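Phthiocerol synthesis polyketide synthase type I PpsC (Mycobacterium tuberculosis, PDB 7AHB) is a polyketide synthase of phthiocerol synthesis whose acyltransferase domain probably selects extender units and loads them onto the acyl carrier protein. Local coordinates at residues G46-S58 and T130-A144. Residues are numbered along the deposited sequence; the frame is centred on the assembly and turned at random.
Sequences GGGTVFVYSGRGS and TPDAVIGHSMGEVAA. With SO4 (sulfate ion), chain D.
Thr49 O takes two backbone N-H groups from the residues that lead into strand 133-136, Asp132 N at 2.8 Å and Ala133 N in a longer, weak bond. Asp132 returns the grip: with its CG beside its own backbone N (chi1 -54°), it turns the anti lone pair of OD2 to Thr49 N, 2.7 Å away. Beyond this clasp, strands 49-53 and 133-136 run parallel, and the ladder ends with His137 N on Tyr53 O at 2.8 Å. Pro131 lies over one face of the Phe51 ring, its CB 3.9 Å from the ring centroid in a CH-pi contact. On the same side of the sheet the Tyr53 ring rests on helix 141-147, CD2 meeting Ala143 CB at 3.7 Å and Ala144 N lying over one face; its OH is hydrogen-bonded to Thr121 OG1 of helix 106-126. Past the strand ends, Gly55 N bonds His137 ND1 at 3.3 Å, from 27° outside the imidazole plane. Arg56 brings NH2 to 3.0 Å from Ser138 OG, which is hydrogen-bonded to His240. Strand, sharp turn at Ser138 (phi 52°) and helix, with the sequence Gly-His-Ser-Met-Gly, fit the nucleophile elbow of acyltransferase domains, Ser138 being the probable nucleophile.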
ATOM      1  N   GLY A  46     -21.568  -7.356   7.532  1.00 39.85           N
ATOM      2  CA  GLY A  46     -22.083  -7.835   6.271  1.00 39.48           C
ATOM      3  C   GLY A  46     -21.062  -8.688   5.537  1.00 38.56           C
ATOM      4  O   GLY A  46     -19.986  -9.011   6.043  1.00 36.03           O
ATOM      5  N   GLY A  47     -21.419  -9.051   4.297  1.00 35.04           N
ATOM      6  CA  GLY A  47     -20.572  -9.914   3.504  1.00 34.26           C
ATOM      7  C   GLY A  47     -19.520  -9.177   2.723  1.00 30.52           C
ATOM      8  O   GLY A  47     -19.539  -7.959   2.593  1.00 30.99           O
ATOM      9  N   GLY A  48     -18.571  -9.946   2.196  1.00 27.70           N
ATOM     10  CA  GLY A  48     -17.536  -9.386   1.339  1.00 26.57           C
ATOM     11  C   GLY A  48     -16.289  -8.918   2.059  1.00 24.42           C
ATOM     12  O   GLY A  48     -16.382  -8.219   3.071  1.00 24.31           O
ATOM     13  N   THR A  49     -15.118  -9.292   1.536  1.00 25.70           N
ATOM     14  CA  THR A  49     -13.842  -8.957   2.151  1.00 24.95           C
ATOM     15  C   THR A  49     -12.924  -8.300   1.128  1.00 23.06           C
ATOM     16  O   THR A  49     -12.743  -8.824   0.020  1.00 20.21           O
ATOM     17  CB  THR A  49     -13.166 -10.214   2.717  1.00 26.04           C
ATOM     18  OG1 THR A  49     -13.929 -10.722   3.809  1.00 26.15           O
ATOM     19  CG2 THR A  49     -11.731  -9.887   3.196  1.00 26.71           C
ATOM     20  N   VAL A  50     -12.302  -7.192   1.528  1.00 20.20           N
ATOM     21  CA  VAL A  50     -11.362  -6.454   0.695  1.00 18.97           C
ATOM     22  C   VAL A  50     -10.006  -6.462   1.383  1.00 18.46           C
ATOM     23  O   VAL A  50      -9.915  -6.125   2.565  1.00 19.13           O
ATOM     24  CB  VAL A  50     -11.841  -5.011   0.476  1.00 19.18           C
ATOM     25  CG1 VAL A  50     -10.843  -4.235  -0.361  1.00 18.32           C
ATOM     26  CG2 VAL A  50     -13.242  -5.001  -0.218  1.00 19.84           C
ATOM     27  N   PHE A  51      -8.969  -6.860   0.656  1.00 17.66           N
ATOM     28  CA  PHE A  51      -7.595  -6.720   1.138  1.00 17.04           C
ATOM     29  C   PHE A  51      -7.022  -5.414   0.609  1.00 17.25           C
ATOM     30  O   PHE A  51      -7.057  -5.176  -0.603  1.00 16.31           O
ATOM     31  CB  PHE A  51      -6.699  -7.854   0.656  1.00 18.28           C
ATOM     32  CG  PHE A  51      -6.766  -9.108   1.490  1.00 20.74           C
ATOM     33  CD1 PHE A  51      -7.867  -9.393   2.276  1.00 23.08           C
ATOM     34  CD2 PHE A  51      -5.720 -10.019   1.454  1.00 19.56           C
ATOM     35  CE1 PHE A  51      -7.924 -10.563   3.012  1.00 25.81           C
ATOM     36  CE2 PHE A  51      -5.772 -11.184   2.200  1.00 23.99           C
ATOM     37  CZ  PHE A  51      -6.868 -11.449   2.981  1.00 23.63           C
ATOM     38  N   VAL A  52      -6.456  -4.598   1.503  1.00 18.23           N
ATOM     39  CA  VAL A  52      -5.920  -3.281   1.156  1.00 18.18           C
ATOM     40  C   VAL A  52      -4.403  -3.306   1.332  1.00 17.12           C
ATOM     41  O   VAL A  52      -3.904  -3.560   2.439  1.00 17.09           O
ATOM     42  CB  VAL A  52      -6.543  -2.179   2.022  1.00 18.22           C
ATOM     43  CG1 VAL A  52      -5.862  -0.848   1.760  1.00 20.13           C
ATOM     44  CG2 VAL A  52      -8.068  -2.098   1.782  1.00 18.68           C
ATOM     45  N   TYR A  53      -3.674  -2.984   0.258  1.00 16.42           N
ATOM     46  CA  TYR A  53      -2.212  -3.026   0.255  1.00 16.31           C
ATOM     47  C   TYR A  53      -1.692  -1.594   0.307  1.00 19.82           C
ATOM     48  O   TYR A  53      -1.909  -0.808  -0.624  1.00 17.98           O
ATOM     49  CB  TYR A  53      -1.702  -3.786  -0.965  1.00 15.91           C
ATOM     50  CG  TYR A  53      -2.084  -5.247  -0.883  1.00 16.70           C
ATOM     51  CD1 TYR A  53      -3.313  -5.690  -1.346  1.00 19.01           C
ATOM     52  CD2 TYR A  53      -1.253  -6.158  -0.276  1.00 16.32           C
ATOM     53  CE1 TYR A  53      -3.677  -7.013  -1.260  1.00 15.06           C
ATOM     54  CE2 TYR A  53      -1.610  -7.491  -0.167  1.00 18.35           C
ATOM     55  CZ  TYR A  53      -2.825  -7.908  -0.662  1.00 15.92           C
ATOM     56  OH  TYR A  53      -3.190  -9.227  -0.552  1.00 15.24           O
ATOM     57  N   SER A  54      -1.036  -1.254   1.417  1.00 19.06           N
ATOM     58  CA  SER A  54      -0.527   0.082   1.633  1.00 23.97           C
ATOM     59  C   SER A  54       0.743   0.300   0.828  1.00 23.20           C
ATOM     60  O   SER A  54       1.467  -0.641   0.488  1.00 21.83           O
ATOM     61  CB  SER A  54      -0.246   0.312   3.112  1.00 24.71           C
ATOM     62  OG  SER A  54       0.345   1.574   3.302  1.00 26.09           O
ATOM     63  N   GLY A  55       1.017   1.557   0.542  1.00 22.52           N
ATOM     64  CA  GLY A  55       2.200   1.941  -0.188  1.00 26.61           C
ATOM     65  C   GLY A  55       3.365   2.369   0.669  1.00 27.13           C
ATOM     66  O   GLY A  55       4.442   2.675   0.145  1.00 30.93           O
ATOM     67  N   ARG A  56       3.194   2.402   1.982  1.00 36.41           N
ATOM     68  CA  ARG A  56       4.241   2.873   2.875  1.00 36.63           C
ATOM     69  C   ARG A  56       4.954   1.697   3.529  1.00 35.80           C
ATOM     70  O   ARG A  56       4.320   0.743   3.995  1.00 37.20           O
ATOM     71  CB  ARG A  56       3.672   3.786   3.966  1.00 40.75           C
ATOM     72  CG  ARG A  56       3.243   5.197   3.534  1.00 44.48           C
ATOM     73  CD  ARG A  56       4.384   6.015   2.885  1.00 39.94           C
ATOM     74  NE  ARG A  56       4.321   5.893   1.414  1.00 43.56           N
ATOM     75  CZ  ARG A  56       3.324   6.373   0.644  1.00 46.29           C
ATOM     76  NH1 ARG A  56       2.307   7.031   1.209  1.00 44.74           N
ATOM     77  NH2 ARG A  56       3.338   6.199  -0.696  1.00 42.08           N
ATOM     78  N   GLY A  57       6.283   1.778   3.581  1.00 37.82           N
ATOM     79  CA  GLY A  57       7.055   0.829   4.367  1.00 36.05           C
ATOM     80  C   GLY A  57       6.953   1.187   5.835  1.00 35.40           C
ATOM     81  O   GLY A  57       7.104   2.354   6.210  1.00 33.61           O
ATOM     82  N   SER A  58       6.682   0.181   6.674  1.00 40.06           N
ATOM     83  CA  SER A  58       6.429   0.421   8.089  1.00 43.37           C
ATOM     84  C   SER A  58       7.175  -0.594   8.938  1.00 44.18           C
ATOM     85  O   SER A  58       6.661  -1.092   9.946  1.00 44.85           O
ATOM     86  CB  SER A  58       4.933   0.378   8.398  1.00 43.42           C
ATOM     87  OG  SER A  58       4.184   0.933   7.327  1.00 45.30           O
ATOM     88  N   THR A 130      -9.438 -14.959   2.553  1.00 24.65           N
ATOM     89  CA  THR A 130      -8.968 -14.571   1.231  1.00 23.62           C
ATOM     90  C   THR A 130      -9.810 -13.397   0.737  1.00 25.79           C
ATOM     91  O   THR A 130     -10.973 -13.233   1.141  1.00 25.61           O
ATOM     92  CB  THR A 130      -9.049 -15.735   0.221  1.00 26.29           C
ATOM     93  OG1 THR A 130     -10.412 -16.109   0.062  1.00 24.46           O
ATOM     94  CG2 THR A 130      -8.246 -16.940   0.673  1.00 27.12           C
ATOM     95  N   PRO A 131      -9.269 -12.567  -0.146  1.00 23.32           N
ATOM     96  CA  PRO A 131     -10.022 -11.378  -0.571  1.00 23.83           C
ATOM     97  C   PRO A 131     -11.000 -11.671  -1.699  1.00 22.88           C
ATOM     98  O   PRO A 131     -10.700 -12.412  -2.633  1.00 22.20           O
ATOM     99  CB  PRO A 131      -8.931 -10.403  -1.036  1.00 22.88           C
ATOM    100  CG  PRO A 131      -7.814 -11.319  -1.541  1.00 24.62           C
ATOM    101  CD  PRO A 131      -7.917 -12.625  -0.729  1.00 26.82           C
ATOM    102  N   ASP A 132     -12.170 -11.050  -1.614  1.00 22.69           N
ATOM    103  CA  ASP A 132     -13.086 -11.010  -2.748  1.00 24.67           C
ATOM    104  C   ASP A 132     -12.717  -9.898  -3.729  1.00 25.50           C
ATOM    105  O   ASP A 132     -13.096  -9.964  -4.900  1.00 22.54           O
ATOM    106  CB  ASP A 132     -14.521 -10.796  -2.263  1.00 24.42           C
ATOM    107  CG  ASP A 132     -14.946 -11.809  -1.225  1.00 28.26           C
ATOM    108  OD1 ASP A 132     -14.970 -13.015  -1.534  1.00 30.12           O
ATOM    109  OD2 ASP A 132     -15.245 -11.392  -0.090  1.00 30.00           O
ATOM    110  N   ALA A 133     -12.010  -8.865  -3.260  1.00 21.01           N
ATOM    111  CA  ALA A 133     -11.542  -7.754  -4.074  1.00 19.24           C
ATOM    112  C   ALA A 133     -10.309  -7.203  -3.375  1.00 18.85           C
ATOM    113  O   ALA A 133     -10.132  -7.385  -2.162  1.00 16.37           O
ATOM    114  CB  ALA A 133     -12.587  -6.648  -4.241  1.00 18.75           C
ATOM    115  N   VAL A 134      -9.442  -6.560  -4.147  1.00 16.06           N
ATOM    116  CA  VAL A 134      -8.235  -5.966  -3.580  1.00 19.42           C
ATOM    117  C   VAL A 134      -8.145  -4.500  -3.997  1.00 18.39           C
ATOM    118  O   VAL A 134      -8.620  -4.094  -5.065  1.00 16.10           O
ATOM    119  CB  VAL A 134      -6.938  -6.729  -3.982  1.00 14.85           C
ATOM    120  CG1 VAL A 134      -7.022  -8.181  -3.596  1.00 19.95           C
ATOM    121  CG2 VAL A 134      -6.671  -6.572  -5.467  1.00 19.27           C
ATOM    122  N   ILE A 135      -7.507  -3.704  -3.145  1.00 15.71           N
ATOM    123  CA  ILE A 135      -7.239  -2.299  -3.412  1.00 16.04           C
ATOM    124  C   ILE A 135      -5.769  -2.065  -3.127  1.00 15.45           C
ATOM    125  O   ILE A 135      -5.284  -2.469  -2.065  1.00 14.63           O
ATOM    126  CB  ILE A 135      -8.098  -1.376  -2.531  1.00 16.45           C
ATOM    127  CG1 ILE A 135      -9.531  -1.386  -3.004  1.00 17.94           C
ATOM    128  CG2 ILE A 135      -7.550   0.048  -2.584  1.00 17.48           C
ATOM    129  CD1 ILE A 135     -10.493  -0.686  -2.045  1.00 18.96           C
ATOM    130  N   GLY A 136      -5.055  -1.483  -4.098  1.00 18.24           N
ATOM    131  CA  GLY A 136      -3.684  -1.056  -3.891  1.00 21.58           C
ATOM    132  C   GLY A 136      -3.542   0.453  -3.724  1.00 18.56           C
ATOM    133  O   GLY A 136      -3.983   1.229  -4.567  1.00 21.36           O
ATOM    134  N   HIS A 137      -2.966   0.860  -2.606  1.00 14.30           N
ATOM    135  CA  HIS A 137      -2.717   2.254  -2.241  1.00 12.58           C
ATOM    136  C   HIS A 137      -1.289   2.586  -2.641  1.00 16.54           C
ATOM    137  O   HIS A 137      -0.351   1.960  -2.155  1.00 12.89           O
ATOM    138  CB  HIS A 137      -2.944   2.412  -0.737  1.00 15.23           C
ATOM    139  CG  HIS A 137      -2.480   3.708  -0.148  1.00 16.21           C
ATOM    140  ND1 HIS A 137      -1.148   3.997   0.053  1.00 21.19           N
ATOM    141  CD2 HIS A 137      -3.173   4.741   0.387  1.00 16.65           C
ATOM    142  CE1 HIS A 137      -1.037   5.179   0.633  1.00 19.57           C
ATOM    143  NE2 HIS A 137      -2.253   5.653   0.840  1.00 21.02           N
ATOM    144  N   SER A 138      -1.135   3.543  -3.548  1.00 16.80           N
ATOM    145  CA  SER A 138       0.164   3.993  -4.039  1.00 16.87           C
ATOM    146  C   SER A 138       0.953   2.765  -4.500  1.00 20.09           C
ATOM    147  O   SER A 138       0.414   1.915  -5.228  1.00 19.60           O
ATOM    148  CB  SER A 138       0.831   4.845  -2.939  1.00 17.84           C
ATOM    149  OG  SER A 138       2.148   5.195  -3.310  1.00 13.53           O
ATOM    150  N   MET A 139       2.215   2.622  -4.117  1.00 19.84           N
ATOM    151  CA  MET A 139       3.011   1.530  -4.662  1.00 21.97           C
ATOM    152  C   MET A 139       2.465   0.166  -4.246  1.00 21.43           C
ATOM    153  O   MET A 139       2.830  -0.847  -4.838  1.00 20.16           O
ATOM    154  CB  MET A 139       4.478   1.627  -4.215  1.00 25.51           C
ATOM    155  CG  MET A 139       5.057   3.019  -4.075  1.00 28.90           C
ATOM    156  SD  MET A 139       5.292   4.059  -5.574  1.00 44.64           S
ATOM    157  CE  MET A 139       5.578   5.608  -4.749  1.00 25.57           C
ATOM    158  N   GLY A 140       1.614   0.113  -3.231  1.00 15.68           N
ATOM    159  CA  GLY A 140       0.956  -1.126  -2.868  1.00 18.35           C
ATOM    160  C   GLY A 140       0.092  -1.732  -3.963  1.00 18.18           C
ATOM    161  O   GLY A 140      -0.337  -2.882  -3.815  1.00 14.68           O
ATOM    162  N   GLU A 141      -0.171  -0.998  -5.048  1.00 17.80           N
ATOM    163  CA  GLU A 141      -0.941  -1.559  -6.148  1.00 14.61           C
ATOM    164  C   GLU A 141      -0.175  -2.661  -6.876  1.00 16.35           C
ATOM    165  O   GLU A 141      -0.790  -3.506  -7.527  1.00 17.08           O
ATOM    166  CB  GLU A 141      -1.341  -0.448  -7.128  1.00 18.57           C
ATOM    167  CG  GLU A 141      -2.247  -0.896  -8.228  1.00 16.72           C
ATOM    168  CD  GLU A 141      -3.236   0.159  -8.705  1.00 17.90           C
ATOM    169  OE1 GLU A 141      -4.140   0.594  -7.937  1.00 16.38           O
ATOM    170  OE2 GLU A 141      -3.086   0.568  -9.870  1.00 19.16           O
ATOM    171  N   VAL A 142       1.152  -2.716  -6.758  1.00 16.42           N
ATOM    172  CA  VAL A 142       1.863  -3.857  -7.334  1.00 16.13           C
ATOM    173  C   VAL A 142       1.463  -5.139  -6.614  1.00 15.75           C
ATOM    174  O   VAL A 142       1.098  -6.146  -7.242  1.00 12.76           O
ATOM    175  CB  VAL A 142       3.384  -3.639  -7.273  1.00 16.65           C
ATOM    176  CG1 VAL A 142       4.102  -4.837  -7.921  1.00 15.96           C
ATOM    177  CG2 VAL A 142       3.769  -2.334  -7.953  1.00 16.27           C
ATOM    178  N   ALA A 143       1.522  -5.113  -5.277  1.00 12.61           N
ATOM    179  CA  ALA A 143       1.136  -6.278  -4.489  1.00 17.33           C
ATOM    180  C   ALA A 143      -0.305  -6.668  -4.772  1.00 17.70           C
ATOM    181  O   ALA A 143      -0.612  -7.857  -4.899  1.00 12.39           O
ATOM    182  CB  ALA A 143       1.318  -6.008  -2.998  1.00 16.44           C
ATOM    183  N   ALA A 144      -1.204  -5.676  -4.860  1.00 16.63           N
ATOM    184  CA  ALA A 144      -2.604  -5.956  -5.197  1.00 15.46           C
ATOM    185  C   ALA A 144      -2.722  -6.659  -6.543  1.00 15.23           C
ATOM    186  O   ALA A 144      -3.482  -7.625  -6.692  1.00 18.47           O
ATOM    187  CB  ALA A 144      -3.414  -4.649  -5.198  1.00 19.38           C
TER
HETATM  188  S   SO4 D1002     -19.039 -13.388   2.952  1.00 78.64           S
HETATM  189  O1  SO4 D1002     -18.648 -14.798   2.964  1.00 83.04           O
HETATM  190  O2  SO4 D1002     -18.719 -12.809   1.651  1.00 67.29           O
HETATM  191  O3  SO4 D1002     -20.477 -13.288   3.195  1.00 90.80           O
HETATM  192  O4  SO4 D1002     -18.317 -12.676   4.002  1.00 83.46           O